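Penicillin-binding protein A (Mycobacterium tuberculosis, PDB 3UN7) probably acts as a D,D-transpeptidase that cross-links the peptidoglycan of the cell wall and helps regulate cell length. Local coordinates at residues T140-A145 / R335-G340. Sequence-based numbering, arbitrary orientation.
Sequences TGKILA and RPYLVG
Two backbone hydrogen bonds tie Y337 to the chain running from G141 to I143, in the pattern of a single parallel bridge. The amide of Y337 donates to G141 O (N to O 2.9 Å), and I143 N donates in turn to Y337 O (2.9 Å). K142, between the two bonded residues, is the bridge partner of Y337. P336 CA adds a weaker CA-H...O contact to G141 O at 3.1 Å. A water donates to both T140 O and R335 O, joining two carbonyls that could not bond to each other.

The G141 backbone, with positive phi (85°), comes up against R335 and P336, its CA 3.7 Å from R335 O. The turn leading into the bridge is fixed from within: T140 OG1 accepts the amide of K142, forming an ST turn, and is also bonded to E137.

Y337 leaves its backbone away from the other segment, but with CG between backbone N and carbonyl carbon (chi1 65°) the ring folds back alongside K142. K142 CA lies over the rim of one face, while T140 O approaches at the edge, 3.4 Å from Y337 CE2. The lysine chain runs beside the ring in the same direction, its CG 3.3 Å from Y337 OH, which makes a weak hydrogen bond to R355.

Apolar contact falls to I143, whose CD1 reaches P336 CB while CG2 meets L338 CD1, each at 4.1 Å.

The T108 hydroxyl is hydrogen-bonded to both I143 O and Y337 O, and L71 of helix 70-74 packs on L338. The bridge thus links the chain entering edge strand 143-149, in the transpeptidase sheet, to the lead-in of strand 339-343, which belongs to the mixed sheet.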
# COMPACT_ATOMS: atom_id res chain seq x y z
N THR A 140 6.22 -3.12 13.95
CA THR A 140 5.59 -4.42 14.08
C THR A 140 5.22 -5.06 12.76
O THR A 140 5.17 -6.28 12.69
CB THR A 140 4.30 -4.36 14.92
OG1 THR A 140 3.37 -3.50 14.27
CG2 THR A 140 4.59 -3.85 16.32
N GLY A 141 4.96 -4.26 11.72
CA GLY A 141 4.37 -4.78 10.48
C GLY A 141 2.85 -4.90 10.45
O GLY A 141 2.28 -5.37 9.46
N LYS A 142 2.17 -4.48 11.51
CA LYS A 142 0.71 -4.45 11.50
C LYS A 142 0.20 -3.63 10.35
O LYS A 142 0.68 -2.51 10.13
CB LYS A 142 0.16 -3.83 12.78
CG LYS A 142 0.09 -4.76 13.93
CD LYS A 142 -0.72 -4.10 15.03
CE LYS A 142 -0.26 -4.58 16.38
NZ LYS A 142 -1.06 -3.97 17.49
N ILE A 143 -0.78 -4.17 9.63
CA ILE A 143 -1.45 -3.43 8.54
C ILE A 143 -2.61 -2.70 9.20
O ILE A 143 -3.55 -3.34 9.68
CB ILE A 143 -1.89 -4.36 7.35
CG1 ILE A 143 -0.65 -4.91 6.61
CG2 ILE A 143 -2.81 -3.63 6.36
CD1 ILE A 143 -0.96 -6.05 5.64
N LEU A 144 -2.51 -1.38 9.27
CA LEU A 144 -3.46 -0.56 10.02
C LEU A 144 -4.59 -0.03 9.12
O LEU A 144 -5.67 0.32 9.60
CB LEU A 144 -2.74 0.61 10.72
CG LEU A 144 -1.55 0.26 11.63
CD1 LEU A 144 -0.79 1.53 12.06
CD2 LEU A 144 -1.99 -0.51 12.86
N ALA A 145 -4.33 0.00 7.82
CA ALA A 145 -5.35 0.34 6.86
C ALA A 145 -4.97 -0.26 5.54
O ALA A 145 -3.79 -0.32 5.18
CB ALA A 145 -5.52 1.87 6.73
N ARG A 335 7.69 -8.07 8.73
CA ARG A 335 6.75 -8.80 7.91
C ARG A 335 5.35 -8.23 8.11
O ARG A 335 4.85 -8.20 9.25
CB ARG A 335 6.79 -10.29 8.26
CG ARG A 335 5.81 -11.15 7.49
CD ARG A 335 6.24 -12.60 7.54
NE ARG A 335 7.53 -12.73 6.87
CZ ARG A 335 8.33 -13.79 6.91
NH1 ARG A 335 7.99 -14.88 7.60
NH2 ARG A 335 9.48 -13.76 6.24
N PRO A 336 4.72 -7.75 7.03
CA PRO A 336 3.40 -7.15 7.22
C PRO A 336 2.35 -8.22 7.47
O PRO A 336 2.39 -9.31 6.88
CB PRO A 336 3.12 -6.39 5.91
CG PRO A 336 4.05 -6.94 4.92
CD PRO A 336 5.16 -7.71 5.62
N TYR A 337 1.44 -7.93 8.38
CA TYR A 337 0.37 -8.87 8.65
C TYR A 337 -0.92 -8.15 8.94
O TYR A 337 -0.89 -7.03 9.46
CB TYR A 337 0.75 -9.82 9.79
CG TYR A 337 0.93 -9.20 11.16
CD1 TYR A 337 -0.08 -9.28 12.13
CD2 TYR A 337 2.14 -8.59 11.53
CE1 TYR A 337 0.08 -8.75 13.40
CE2 TYR A 337 2.31 -8.05 12.81
CZ TYR A 337 1.27 -8.14 13.73
OH TYR A 337 1.41 -7.62 15.00
N LEU A 338 -2.03 -8.82 8.60
CA LEU A 338 -3.38 -8.27 8.69
C LEU A 338 -4.18 -8.92 9.80
O LEU A 338 -5.19 -8.38 10.25
CB LEU A 338 -4.12 -8.53 7.37
CG LEU A 338 -5.53 -7.99 7.15
CD1 LEU A 338 -5.51 -6.48 7.37
CD2 LEU A 338 -5.96 -8.32 5.70
N VAL A 339 -3.75 -10.11 10.23
CA VAL A 339 -4.48 -10.85 11.26
C VAL A 339 -3.67 -10.90 12.54
O VAL A 339 -2.61 -11.51 12.58
CB VAL A 339 -4.90 -12.26 10.78
CG1 VAL A 339 -5.64 -13.03 11.91
CG2 VAL A 339 -5.84 -12.13 9.56
N GLY A 340 -4.18 -10.26 13.59
CA GLY A 340 -3.50 -10.23 14.89
C GLY A 340 -3.74 -11.47 15.72
O GLY A 340 -2.84 -11.96 16.41
O HOH W 1 5.88 -8.67 11.59